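Local coordinates for protein translation initiation factor eIF-2B (Pyrococcus horikoshii, PDB 1VB5) that probably catalyses the exchange of GDP for GTP on initiation factor 2, acting as a regulatory subunit of archaeal initiation factor 2B, at residues Val232-Arg237 against Arg247-Asp252; Thr115-Ser120 against Val195-Thr200; Thr34-Leu39 against Asn76-Leu81; Trp23-Gly28 against Met62-Asn67. One frame throughout, in Å; residues are numbered along the deposited sequence.

Contact 1. Residues Val232-Arg237 against Arg247-Asp252; sequences VMLMER and RNVLFD
A single antiparallel bridge, pairing Glu-236 with Val-249, joins the two chain pieces that lead into and out of the small 240-241/244-245 hairpin. One firm backbone bond holds it, Leu-250 N to Met-235 O at 3.0 Å; a second, from Arg-237 N to Asn-248 O, is weak and less certain. The salt bridge lies nearer the hairpin end. Arg-247 NE gives a nearly straight bond of 2.8 Å (173°) to Glu-236 OE1, which lies in the guanidinium plane although the donor stands above the carboxylate plane. Glu-236 gets there with an extended chain whose CG is anti to the backbone N (chi1 -166°), and the two side chains cross at about a right angle. Arg-247 NH1 forms a salt bridge with Glu-164 OE1 of the second subunit, so this arginine ties the bridge to the dimer partner; a leucine in its place would probably leave both carboxylates without their mate. Just past the bridge begins strand 251-254, an outer strand of a three-stranded antiparallel sheet in this chain, and Leu-234 and Met-235 pack on its Phe-251. Apolar side chains suit the place: Leu-234 CB meets Val-249 CG1 at 3.7 Å, and its CD2 lies 3.9 Å from Phe-251 CB. Met-235 CB comes to the edge of the Phe-251 ring, 3.9 Å from CE1, while its CE sits over one face of the Arg-237 guanidinium near the rim. Leu-250 CD1 lies 3.1 Å from Arg-237 NE and also meets its CG. Ser-61 OG bonds to Met-235 N and Met-233 O, a second hold on the loop.

Contact 2. Residues Thr115-Ser120 against Val195-Thr200; sequences THSFSS and VNKAGT
The backbones of segments 115-120 and 195-200 stay apart, Ser-117 CA and Lys-197 CA being 6.5 Å from each other, so side chains bridge the distance. The first segment is the loop that follows strand 111-115, one of the parallel strands in the mixed sheet of the Rossmann-like domain; the second runs from the end of strand 194-197 through a type II turn, Lys-197 to Thr-200, into helix 200-209. His-116 spans them. Its CG lies anti to the backbone N (chi1 175°), which carries the ring toward the turn until NE2 bonds to Ala-198 O at 2.9 Å (159°), an oxygen near the ring plane that is met from above the carbonyl plane. ND1 bonds to Thr-141 OG1, so both ring nitrogens are occupied and the ring cannot easily turn. A leucine here would probably leave Ala-198 O and Thr-141 OG1 without this shared partner and the turn without its direct hydrogen bond to the loop. Gly-199 lies close to NE2: a CB would collide with that nitrogen, and the backbone angles also call for glycine. Next to the ring, Ser-117 CB packs 3.6 Å from Lys-197 CB, and Ser-117 OG and Lys-197 NZ both reach Glu-148 OE2, a carboxylate that holds the two segments together. Hydroxyl and amide groups brace the turn. Thr-200 OG1 donates to a lone pair of Lys-197 O at 2.7 Å, and the same hydroxyl accepts from Asn-196 ND2 at 2.8 Å. That amide nitrogen also donates to a water 3.0 Å away, and the water in turn donates to His-116 O at 2.8 Å.

Contact 3. Residues Thr34-Leu39 against Asn76-Leu81; sequences TLAEEL and NRRDIL
Arg-78 NH1 grips two backbone oxygens, Ala-36 O at 2.7 Å and Leu-39 O at 2.9 Å. In the N-terminal helical bundle, the guanidinium of Arg-78, from the first turn of helix 78-106, thus binds the backbone of the 34-39 segment. The two bonds differ. Leu-39 O lies close to the guanidinium plane and points its C=O almost straight at NH1 (177°), with NH2 adding a weak bond, whereas Ala-36 O is met from above its carbonyl plane and is tilted from the guanidinium. A positive charge suits this place, since two converging carbonyl oxygens, each partly negative, probably favour a guanidinium here. Arg-78 reaches over by leaving CG anti to its N (chi1 -174°), staying extended at chi2 and turning back at chi3 (-45°); on the way its CG passes 3.3 Å from Ala-36 O. Beside this polar grip lies an apolar layer. Leu-81 CD2 touches Ala-36 CB at 3.9 Å and Leu-35 CD2 at 4.3 Å, the small alanine letting the helices come together, with the Ala-36 and Arg-78 CA atoms 5.6 Å apart. Helix 41-58 closes this layer, Leu-44 meeting Leu-81, and Ala-47 and Ile-48 meeting Leu-35. A long, weak ion pair links Arg-78 NH2 to Glu-41 OE1. Arg-77 is the N-cap of helix 78-106, and its O accepts from Leu-81 N at 3.0 Å.

Contact 4. Residues Trp23-Gly28 against Met62-Asn67; sequences WLAKKG and MASLYN
Leu-24 and Met-62 meet across the contact, while the flat groups of both helices turn elsewhere: the Trp-23 indole carries Lys-27 CG over one face, toward the rim, and the Tyr-66 ring has Asn-67 OD1 at its edge, in plane, and meets the ring of His-224. Across the contact the touching is mostly apolar. Met-62 runs extended beyond CG, and its SD presses to 3.3 Å from Leu-24 CD1, with CE at 3.8 Å from the same methyl; the two side chains cross at about a right angle. Unbranched and flexible, the methionine suits a place where a long chain must reach across from the residue before helix 63-71 to Leu-24. This is helix-against-helix packing in the N-terminal bundle: segments 23-28 and 63-67 run nearly parallel, 25° apart, with axes 9.1 Å from each other at closest. Small residues permit this. Ala-25 CB faces Ser-64 OG at 4.1 Å, and Leu-65 CD2 slides over the backbone, 4.0 Å from Leu-24 O and 4.2 Å from Ala-25 CA. Leu-65 holds CG anti to its carbonyl carbon (chi1 -61°), which sends that methyl across. Gly-28 lies one turn on, where a CB would point at Leu-65 CD2. Val-55 and Val-58 of helix 41-58 back Leu-65, and Met-92 of helix 78-106 packs on Ala-25. At the far side of the 63-71 helix, Asn-67 ND2 bonds to Tyr-221 O and Phe-223 O.

In the fold
Contacts 3 and 4 both use helix 21-38, one near its C-terminal end and one near its start, with centres about 19 Å apart and their segments alternating along the chain. Contacts 1 and 2 belong to the other part of the fold and touch directly: strands 251-254 and 194-197 are neighbours, Asp-252 N lying 2.7 Å from Asn-196 O and Leu-250 O 2.8 Å from Ala-198 N, probable hydrogen bonds. Both also reach the second subunit, unlike contacts 3 and 4. Contact 4 lies closer to them, its centre about 17 Å from that of contact 1 and 16 Å from that of contact 2, whereas the centre of contact 3 is about 34 Å and 35 Å away.

Contact 1. Residues Val232-Arg237 against Arg247-Asp252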
loop_
_atom_site.group_PDB
_atom_site.type_symbol
_atom_site.label_atom_id
_atom_site.label_comp_id
_atom_site.label_asym_id
_atom_site.label_seq_id
_atom_site.Cartn_x
_atom_site.Cartn_y
_atom_site.Cartn_z
ATOM N N VAL B 232 -17.991 13.236 -0.865
ATOM C CA VAL B 232 -16.676 13.712 -0.451
ATOM C C VAL B 232 -15.720 13.972 -1.616
ATOM O O VAL B 232 -15.701 13.225 -2.597
ATOM C CB VAL B 232 -16.008 12.708 0.512
ATOM C CG1 VAL B 232 -14.579 13.140 0.817
ATOM C CG2 VAL B 232 -16.817 12.612 1.794
ATOM N N MET B 233 -14.941 15.045 -1.496
ATOM C CA MET B 233 -13.945 15.418 -2.499
ATOM C C MET B 233 -12.587 14.940 -1.988
ATOM O O MET B 233 -12.151 15.350 -0.909
ATOM C CB MET B 233 -13.888 16.939 -2.674
ATOM C CG MET B 233 -15.072 17.567 -3.391
ATOM S SD MET B 233 -14.990 19.390 -3.355
ATOM C CE MET B 233 -13.784 19.727 -4.665
ATOM N N LEU B 234 -11.922 14.076 -2.751
ATOM C CA LEU B 234 -10.610 13.567 -2.357
ATOM C C LEU B 234 -9.528 14.336 -3.112
ATOM O O LEU B 234 -9.377 14.188 -4.328
ATOM C CB LEU B 234 -10.513 12.070 -2.661
ATOM C CG LEU B 234 -11.599 11.202 -2.011
ATOM C CD1 LEU B 234 -11.448 9.758 -2.471
ATOM C CD2 LEU B 234 -11.503 11.302 -0.494
ATOM N N MET B 235 -8.785 15.161 -2.377
ATOM C CA MET B 235 -7.730 15.994 -2.950
ATOM C C MET B 235 -6.600 15.195 -3.602
ATOM O O MET B 235 -6.248 14.102 -3.154
ATOM C CB MET B 235 -7.165 16.927 -1.868
ATOM C CG MET B 235 -6.210 17.995 -2.390
ATOM S SD MET B 235 -5.738 19.213 -1.129
ATOM C CE MET B 235 -4.217 18.496 -0.483
ATOM N N GLU B 236 -6.030 15.762 -4.661
ATOM C CA GLU B 236 -4.951 15.118 -5.399
ATOM C C GLU B 236 -3.820 16.110 -5.709
ATOM O O GLU B 236 -4.069 17.304 -5.886
ATOM C CB GLU B 236 -5.511 14.552 -6.708
ATOM C CG GLU B 236 -4.595 13.577 -7.416
ATOM C CD GLU B 236 -5.131 13.128 -8.769
ATOM O OE1 GLU B 236 -6.366 12.983 -8.910
ATOM O OE2 GLU B 236 -4.308 12.910 -9.685
ATOM N N ARG B 237 -2.585 15.613 -5.755
ATOM C CA ARG B 237 -1.416 16.436 -6.077
ATOM C C ARG B 237 -0.678 15.752 -7.222
ATOM O O ARG B 237 -0.771 14.536 -7.385
ATOM C CB ARG B 237 -0.429 16.531 -4.907
ATOM C CG ARG B 237 -0.904 17.192 -3.631
ATOM C CD ARG B 237 0.264 17.213 -2.638
ATOM N NE ARG B 237 -0.146 16.999 -1.253
ATOM C CZ ARG B 237 -0.651 17.939 -0.462
ATOM N NH1 ARG B 237 -0.809 19.179 -0.914
ATOM N NH2 ARG B 237 -1.004 17.637 0.783
ATOM N N ARG B 247 -0.713 8.823 -10.761
ATOM C CA ARG B 247 -1.959 9.339 -10.205
ATOM C C ARG B 247 -1.710 9.383 -8.692
ATOM O O ARG B 247 -1.138 8.444 -8.126
ATOM C CB ARG B 247 -3.113 8.387 -10.537
ATOM C CG ARG B 247 -4.490 8.892 -10.156
ATOM C CD ARG B 247 -4.898 10.117 -10.975
ATOM N NE ARG B 247 -6.183 10.647 -10.522
ATOM C CZ ARG B 247 -7.366 10.131 -10.843
ATOM N NH1 ARG B 247 -7.439 9.066 -11.633
ATOM N NH2 ARG B 247 -8.477 10.673 -10.363
ATOM N N ASN B 248 -2.124 10.464 -8.038
ATOM C CA ASN B 248 -1.883 10.594 -6.605
ATOM C C ASN B 248 -3.054 11.167 -5.815
ATOM O O ASN B 248 -3.028 12.330 -5.404
ATOM C CB ASN B 248 -0.619 11.446 -6.396
ATOM C CG ASN B 248 -0.279 11.669 -4.928
ATOM O OD1 ASN B 248 -0.391 10.768 -4.096
ATOM N ND2 ASN B 248 0.167 12.878 -4.612
ATOM N N VAL B 249 -4.084 10.349 -5.619
ATOM C CA VAL B 249 -5.255 10.752 -4.846
ATOM C C VAL B 249 -4.807 10.536 -3.407
ATOM O O VAL B 249 -4.578 9.400 -2.979
ATOM C CB VAL B 249 -6.482 9.855 -5.164
ATOM C CG1 VAL B 249 -7.690 10.290 -4.335
ATOM C CG2 VAL B 249 -6.814 9.939 -6.653
ATOM N N LEU B 250 -4.679 11.631 -2.667
ATOM C CA LEU B 250 -4.186 11.580 -1.295
ATOM C C LEU B 250 -5.103 11.034 -0.212
ATOM O O LEU B 250 -4.621 10.572 0.822
ATOM C CB LEU B 250 -3.701 12.971 -0.884
ATOM C CG LEU B 250 -2.493 13.502 -1.663
ATOM C CD1 LEU B 250 -2.453 15.010 -1.564
ATOM C CD2 LEU B 250 -1.208 12.876 -1.128
ATOM N N PHE B 251 -6.413 11.075 -0.425
ATOM C CA PHE B 251 -7.312 10.584 0.606
ATOM C C PHE B 251 -8.303 9.536 0.143
ATOM O O PHE B 251 -8.672 9.470 -1.030
ATOM C CB PHE B 251 -8.057 11.754 1.258
ATOM C CG PHE B 251 -7.149 12.860 1.711
ATOM C CD1 PHE B 251 -6.823 13.902 0.853
ATOM C CD2 PHE B 251 -6.592 12.843 2.982
ATOM C CE1 PHE B 251 -5.950 14.919 1.257
ATOM C CE2 PHE B 251 -5.719 13.849 3.394
ATOM C CZ PHE B 251 -5.398 14.887 2.530
ATOM N N ASP B 252 -8.724 8.712 1.094
ATOM C CA ASP B 252 -9.662 7.645 0.825
ATOM C C ASP B 252 -10.811 7.660 1.806
ATOM O O ASP B 252 -10.866 8.498 2.706
ATOM C CB ASP B 252 -8.960 6.298 0.924
ATOM C CG ASP B 252 -8.715 5.850 2.381
ATOM O OD1 ASP B 252 -8.028 6.555 3.143
ATOM O OD2 ASP B 252 -9.208 4.769 2.759
#

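Contact 2. Residues Thr115-Ser120 against Val195-Thr200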
loop_
_atom_site.group_PDB
_atom_site.type_symbol
_atom_site.label_atom_id
_atom_site.label_comp_id
_atom_site.label_asym_id
_atom_site.label_seq_id
_atom_site.Cartn_x
_atom_site.Cartn_y
_atom_site.Cartn_z
ATOM N N THR B 115 -0.409 1.545 12.675
ATOM C CA THR B 115 -1.027 2.778 12.225
ATOM C C THR B 115 -0.548 3.091 10.814
ATOM O O THR B 115 0.330 2.406 10.286
ATOM C CB THR B 115 -0.685 3.960 13.189
ATOM O OG1 THR B 115 -1.479 5.106 12.847
ATOM C CG2 THR B 115 0.795 4.318 13.106
ATOM N N HIS B 116 -1.122 4.129 10.214
ATOM C CA HIS B 116 -0.791 4.521 8.847
ATOM C C HIS B 116 -0.739 6.044 8.773
ATOM O O HIS B 116 -1.495 6.727 9.460
ATOM C CB HIS B 116 -1.860 3.953 7.893
ATOM C CG HIS B 116 -1.715 4.388 6.466
ATOM N ND1 HIS B 116 -0.558 4.202 5.741
ATOM C CD2 HIS B 116 -2.593 4.984 5.624
ATOM C CE1 HIS B 116 -0.727 4.667 4.517
ATOM N NE2 HIS B 116 -1.953 5.146 4.418
ATOM N N SER B 117 0.175 6.563 7.957
ATOM C CA SER B 117 0.355 8.000 7.781
ATOM C C SER B 117 0.739 8.703 9.093
ATOM O O SER B 117 1.172 8.056 10.047
ATOM C CB SER B 117 -0.922 8.616 7.210
ATOM O OG SER B 117 -0.701 9.954 6.807
ATOM N N PHE B 118 0.588 10.026 9.128
ATOM C CA PHE B 118 0.920 10.806 10.317
ATOM C C PHE B 118 -0.280 11.572 10.856
ATOM O O PHE B 118 -0.989 12.249 10.112
ATOM C CB PHE B 118 2.046 11.806 10.027
ATOM C CG PHE B 118 2.375 12.705 11.203
ATOM C CD1 PHE B 118 3.044 12.202 12.313
ATOM C CD2 PHE B 118 1.958 14.037 11.218
ATOM C CE1 PHE B 118 3.296 13.006 13.429
ATOM C CE2 PHE B 118 2.202 14.856 12.327
ATOM C CZ PHE B 118 2.873 14.338 13.439
ATOM N N SER B 119 -0.493 11.455 12.160
ATOM C CA SER B 119 -1.583 12.134 12.847
ATOM C C SER B 119 -1.065 12.587 14.205
ATOM O O SER B 119 -0.711 11.750 15.037
ATOM C CB SER B 119 -2.757 11.179 13.045
ATOM O OG SER B 119 -3.649 11.672 14.029
ATOM N N SER B 120 -1.014 13.898 14.433
ATOM C CA SER B 120 -0.527 14.411 15.708
ATOM C C SER B 120 -1.382 13.891 16.859
ATOM O O SER B 120 -0.896 13.716 17.973
ATOM C CB SER B 120 -0.509 15.949 15.704
ATOM O OG SER B 120 -1.713 16.476 15.176
ATOM N N VAL B 195 -12.721 9.601 6.383
ATOM C CA VAL B 195 -11.866 10.061 5.298
ATOM C C VAL B 195 -10.471 10.203 5.901
ATOM O O VAL B 195 -10.286 10.880 6.920
ATOM C CB VAL B 195 -12.313 11.425 4.760
ATOM C CG1 VAL B 195 -11.387 11.863 3.632
ATOM C CG2 VAL B 195 -13.752 11.343 4.264
ATOM N N ASN B 196 -9.492 9.551 5.287
ATOM C CA ASN B 196 -8.137 9.606 5.801
ATOM C C ASN B 196 -7.156 9.298 4.682
ATOM O O ASN B 196 -7.561 8.981 3.569
ATOM C CB ASN B 196 -7.980 8.597 6.954
ATOM C CG ASN B 196 -6.751 8.869 7.803
ATOM O OD1 ASN B 196 -6.533 9.994 8.256
ATOM N ND2 ASN B 196 -5.945 7.839 8.031
ATOM N N LYS B 197 -5.867 9.407 4.983
ATOM C CA LYS B 197 -4.818 9.143 4.006
ATOM C C LYS B 197 -5.119 7.875 3.194
ATOM O O LYS B 197 -5.534 6.853 3.745
ATOM C CB LYS B 197 -3.471 8.994 4.720
ATOM C CG LYS B 197 -2.290 8.785 3.780
ATOM C CD LYS B 197 -2.000 10.044 2.967
ATOM C CE LYS B 197 -1.050 9.746 1.801
ATOM N NZ LYS B 197 0.200 9.069 2.256
ATOM N N ALA B 198 -4.914 7.958 1.883
ATOM C CA ALA B 198 -5.142 6.831 0.990
ATOM C C ALA B 198 -4.422 5.603 1.534
ATOM O O ALA B 198 -3.245 5.672 1.892
ATOM C CB ALA B 198 -4.628 7.163 -0.401
ATOM N N GLY B 199 -5.132 4.479 1.593
ATOM C CA GLY B 199 -4.534 3.263 2.110
ATOM C C GLY B 199 -5.159 2.813 3.425
ATOM O O GLY B 199 -5.084 1.631 3.774
ATOM N N THR B 200 -5.770 3.749 4.151
ATOM C CA THR B 200 -6.403 3.446 5.434
ATOM C C THR B 200 -7.485 2.385 5.242
ATOM O O THR B 200 -7.654 1.496 6.076
ATOM C CB THR B 200 -7.050 4.715 6.056
ATOM O OG1 THR B 200 -6.062 5.748 6.178
ATOM C CG2 THR B 200 -7.621 4.400 7.430
HETATM O O HOH W 1 -3.799 8.187 10.155
#

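Contact 3. Residues Thr34-Leu39 against Asn76-Leu81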
loop_
_atom_site.group_PDB
_atom_site.type_symbol
_atom_site.label_atom_id
_atom_site.label_comp_id
_atom_site.label_asym_id
_atom_site.label_seq_id
_atom_site.Cartn_x
_atom_site.Cartn_y
_atom_site.Cartn_z
ATOM N N THR B 34 -4.704 37.113 11.495
ATOM C CA THR B 34 -3.941 38.034 10.666
ATOM C C THR B 34 -4.889 39.027 10.001
ATOM O O THR B 34 -4.606 40.221 9.928
ATOM C CB THR B 34 -3.159 37.268 9.574
ATOM O OG1 THR B 34 -2.148 36.461 10.193
ATOM C CG2 THR B 34 -2.509 38.233 8.591
ATOM N N LEU B 35 -6.015 38.519 9.518
ATOM C CA LEU B 35 -7.015 39.347 8.863
ATOM C C LEU B 35 -7.458 40.484 9.791
ATOM O O LEU B 35 -7.697 41.608 9.346
ATOM C CB LEU B 35 -8.221 38.484 8.491
ATOM C CG LEU B 35 -9.289 39.097 7.588
ATOM C CD1 LEU B 35 -8.707 39.333 6.206
ATOM C CD2 LEU B 35 -10.484 38.160 7.503
ATOM N N ALA B 36 -7.555 40.180 11.083
ATOM C CA ALA B 36 -7.978 41.150 12.091
ATOM C C ALA B 36 -6.969 42.271 12.351
ATOM O O ALA B 36 -7.306 43.277 12.976
ATOM C CB ALA B 36 -8.293 40.428 13.399
ATOM N N GLU B 37 -5.736 42.100 11.880
ATOM C CA GLU B 37 -4.700 43.109 12.084
ATOM C C GLU B 37 -4.454 43.958 10.842
ATOM O O GLU B 37 -3.813 45.003 10.924
ATOM C CB GLU B 37 -3.373 42.451 12.463
ATOM C CG GLU B 37 -3.440 41.449 13.593
ATOM C CD GLU B 37 -2.092 40.802 13.853
ATOM O OE1 GLU B 37 -1.454 40.346 12.876
ATOM O OE2 GLU B 37 -1.672 40.743 15.028
ATOM N N GLU B 38 -4.959 43.514 9.696
ATOM C CA GLU B 38 -4.728 44.236 8.450
ATOM C C GLU B 38 -5.892 45.041 7.891
ATOM O O GLU B 38 -5.676 46.013 7.168
ATOM C CB GLU B 38 -4.256 43.260 7.370
ATOM C CG GLU B 38 -3.036 42.443 7.753
ATOM C CD GLU B 38 -1.841 43.305 8.095
ATOM O OE1 GLU B 38 -1.453 44.144 7.253
ATOM O OE2 GLU B 38 -1.288 43.143 9.204
ATOM N N LEU B 39 -7.121 44.651 8.212
ATOM C CA LEU B 39 -8.276 45.356 7.669
ATOM C C LEU B 39 -9.063 46.226 8.639
ATOM O O LEU B 39 -9.049 46.009 9.854
ATOM C CB LEU B 39 -9.228 44.355 7.012
ATOM C CG LEU B 39 -8.654 43.545 5.849
ATOM C CD1 LEU B 39 -9.733 42.643 5.287
ATOM C CD2 LEU B 39 -8.133 44.478 4.771
ATOM N N ASN B 76 -18.119 42.693 11.980
ATOM C CA ASN B 76 -17.269 43.842 11.681
ATOM C C ASN B 76 -16.460 44.194 12.924
ATOM O O ASN B 76 -15.746 45.198 12.949
ATOM C CB ASN B 76 -18.104 45.055 11.249
ATOM C CG ASN B 76 -19.190 45.409 12.254
ATOM O OD1 ASN B 76 -18.966 45.401 13.467
ATOM N ND2 ASN B 76 -20.374 45.737 11.748
ATOM N N ARG B 77 -16.577 43.357 13.951
ATOM C CA ARG B 77 -15.865 43.568 15.204
ATOM C C ARG B 77 -14.511 42.865 15.287
ATOM O O ARG B 77 -14.429 41.651 15.467
ATOM C CB ARG B 77 -16.731 43.125 16.386
ATOM C CG ARG B 77 -17.829 44.102 16.744
ATOM C CD ARG B 77 -17.935 44.222 18.255
ATOM N NE ARG B 77 -18.891 43.280 18.817
ATOM C CZ ARG B 77 -18.888 42.883 20.082
ATOM N NH1 ARG B 77 -17.975 43.338 20.927
ATOM N NH2 ARG B 77 -19.803 42.026 20.505
ATOM N N ARG B 78 -13.452 43.657 15.176
ATOM C CA ARG B 78 -12.087 43.162 15.237
ATOM C C ARG B 78 -11.885 42.255 16.441
ATOM O O ARG B 78 -11.421 41.122 16.310
ATOM C CB ARG B 78 -11.116 44.342 15.331
ATOM C CG ARG B 78 -9.645 43.968 15.254
ATOM C CD ARG B 78 -8.757 45.188 15.472
ATOM N NE ARG B 78 -9.226 46.356 14.722
ATOM C CZ ARG B 78 -9.354 46.402 13.398
ATOM N NH1 ARG B 78 -9.046 45.344 12.659
ATOM N NH2 ARG B 78 -9.795 47.506 12.811
ATOM N N ASP B 79 -12.233 42.770 17.614
ATOM C CA ASP B 79 -12.080 42.028 18.857
ATOM C C ASP B 79 -12.854 40.707 18.883
ATOM O O ASP B 79 -12.447 39.763 19.560
ATOM C CB ASP B 79 -12.506 42.908 20.036
ATOM C CG ASP B 79 -13.912 43.455 19.877
ATOM O OD1 ASP B 79 -14.164 44.170 18.884
ATOM O OD2 ASP B 79 -14.766 43.167 20.744
ATOM N N ILE B 80 -13.968 40.634 18.161
ATOM C CA ILE B 80 -14.746 39.396 18.132
ATOM C C ILE B 80 -14.026 38.380 17.244
ATOM O O ILE B 80 -13.811 37.233 17.640
ATOM C CB ILE B 80 -16.173 39.625 17.582
ATOM C CG1 ILE B 80 -16.950 40.581 18.497
ATOM C CG2 ILE B 80 -16.909 38.289 17.474
ATOM C CD1 ILE B 80 -17.224 40.040 19.897
ATOM N N LEU B 81 -13.651 38.814 16.045
ATOM C CA LEU B 81 -12.944 37.955 15.105
ATOM C C LEU B 81 -11.738 37.324 15.785
ATOM O O LEU B 81 -11.561 36.105 15.756
ATOM C CB LEU B 81 -12.487 38.766 13.891
ATOM C CG LEU B 81 -11.599 38.058 12.862
ATOM C CD1 LEU B 81 -12.212 36.725 12.456
ATOM C CD2 LEU B 81 -11.423 38.959 11.653
#

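Contact 4. Residues Trp23-Gly28 against Met62-Asn67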
loop_
_atom_site.group_PDB
_atom_site.type_symbol
_atom_site.label_atom_id
_atom_site.label_comp_id
_atom_site.label_asym_id
_atom_site.label_seq_id
_atom_site.Cartn_x
_atom_site.Cartn_y
_atom_site.Cartn_z
ATOM N N TRP B 23 -2.373 20.715 12.267
ATOM C CA TRP B 23 -1.493 21.818 11.894
ATOM C C TRP B 23 -2.182 22.815 10.963
ATOM O O TRP B 23 -2.109 24.028 11.181
ATOM C CB TRP B 23 -0.229 21.292 11.214
ATOM C CG TRP B 23 0.772 22.371 10.898
ATOM C CD1 TRP B 23 1.700 22.903 11.747
ATOM C CD2 TRP B 23 0.925 23.065 9.652
ATOM N NE1 TRP B 23 2.421 23.884 11.108
ATOM C CE2 TRP B 23 1.967 24.005 9.822
ATOM C CE3 TRP B 23 0.282 22.986 8.407
ATOM C CZ2 TRP B 23 2.383 24.860 8.794
ATOM C CZ3 TRP B 23 0.697 23.838 7.384
ATOM C CH2 TRP B 23 1.738 24.761 7.586
ATOM N N LEU B 24 -2.837 22.306 9.920
ATOM C CA LEU B 24 -3.532 23.169 8.970
ATOM C C LEU B 24 -4.581 24.008 9.672
ATOM O O LEU B 24 -4.751 25.190 9.366
ATOM C CB LEU B 24 -4.212 22.345 7.873
ATOM C CG LEU B 24 -3.344 21.801 6.740
ATOM C CD1 LEU B 24 -4.246 21.120 5.724
ATOM C CD2 LEU B 24 -2.567 22.930 6.078
ATOM N N ALA B 25 -5.292 23.386 10.608
ATOM C CA ALA B 25 -6.326 24.077 11.361
ATOM C C ALA B 25 -5.718 25.286 12.070
ATOM O O ALA B 25 -6.304 26.368 12.079
ATOM C CB ALA B 25 -6.957 23.129 12.375
ATOM N N LYS B 26 -4.537 25.097 12.652
ATOM C CA LYS B 26 -3.854 26.178 13.352
ATOM C C LYS B 26 -3.506 27.314 12.399
ATOM O O LYS B 26 -3.722 28.482 12.716
ATOM C CB LYS B 26 -2.582 25.666 14.026
ATOM C CG LYS B 26 -2.843 24.691 15.154
ATOM C CD LYS B 26 -1.561 24.307 15.868
ATOM C CE LYS B 26 -1.837 23.277 16.952
ATOM N NZ LYS B 26 -0.593 22.878 17.666
ATOM N N LYS B 27 -2.968 26.972 11.233
ATOM C CA LYS B 27 -2.602 27.978 10.242
ATOM C C LYS B 27 -3.854 28.710 9.766
ATOM O O LYS B 27 -3.816 29.911 9.499
ATOM C CB LYS B 27 -1.901 27.323 9.048
ATOM C CG LYS B 27 -0.638 26.547 9.407
ATOM C CD LYS B 27 0.448 27.450 9.974
ATOM C CE LYS B 27 0.950 28.446 8.936
ATOM N NZ LYS B 27 2.090 29.257 9.455
ATOM N N GLY B 28 -4.958 27.977 9.658
ATOM C CA GLY B 28 -6.207 28.582 9.228
ATOM C C GLY B 28 -6.643 29.636 10.230
ATOM O O GLY B 28 -7.091 30.721 9.854
ATOM N N MET B 62 -10.521 17.936 4.559
ATOM C CA MET B 62 -10.374 18.144 5.996
ATOM C C MET B 62 -11.528 18.936 6.594
ATOM O O MET B 62 -11.692 20.130 6.329
ATOM C CB MET B 62 -9.047 18.840 6.297
ATOM C CG MET B 62 -7.835 17.948 6.079
ATOM S SD MET B 62 -6.295 18.740 6.565
ATOM C CE MET B 62 -5.095 17.463 6.140
ATOM N N ALA B 63 -12.323 18.254 7.409
ATOM C CA ALA B 63 -13.481 18.859 8.050
ATOM C C ALA B 63 -13.101 19.951 9.044
ATOM O O ALA B 63 -13.905 20.829 9.338
ATOM C CB ALA B 63 -14.299 17.783 8.755
ATOM N N SER B 64 -11.880 19.894 9.560
ATOM C CA SER B 64 -11.432 20.882 10.530
ATOM C C SER B 64 -11.459 22.278 9.918
ATOM O O SER B 64 -11.809 23.250 10.588
ATOM C CB SER B 64 -10.023 20.551 11.022
ATOM O OG SER B 64 -9.086 20.633 9.967
ATOM N N LEU B 65 -11.100 22.375 8.641
ATOM C CA LEU B 65 -11.098 23.664 7.966
ATOM C C LEU B 65 -12.521 24.188 7.795
ATOM O O LEU B 65 -12.781 25.377 7.986
ATOM C CB LEU B 65 -10.406 23.546 6.607
ATOM C CG LEU B 65 -8.942 23.109 6.693
ATOM C CD1 LEU B 65 -8.341 23.033 5.295
ATOM C CD2 LEU B 65 -8.166 24.097 7.554
ATOM N N TYR B 66 -13.441 23.301 7.434
ATOM C CA TYR B 66 -14.837 23.686 7.266
ATOM C C TYR B 66 -15.435 24.137 8.604
ATOM O O TYR B 66 -16.146 25.139 8.663
ATOM C CB TYR B 66 -15.653 22.512 6.721
ATOM C CG TYR B 66 -17.149 22.741 6.765
ATOM C CD1 TYR B 66 -17.834 23.250 5.663
ATOM C CD2 TYR B 66 -17.880 22.462 7.924
ATOM C CE1 TYR B 66 -19.214 23.474 5.711
ATOM C CE2 TYR B 66 -19.255 22.685 7.986
ATOM C CZ TYR B 66 -19.913 23.187 6.881
ATOM O OH TYR B 66 -21.273 23.391 6.948
ATOM N N ASN B 67 -15.165 23.388 9.672
ATOM C CA ASN B 67 -15.693 23.753 10.979
ATOM C C ASN B 67 -15.047 25.037 11.503
ATOM O O ASN B 67 -15.683 25.804 12.218
ATOM C CB ASN B 67 -15.510 22.611 11.981
ATOM C CG ASN B 67 -16.480 21.471 11.736
ATOM O OD1 ASN B 67 -17.647 21.699 11.418
ATOM N ND2 ASN B 67 -16.008 20.237 11.893
#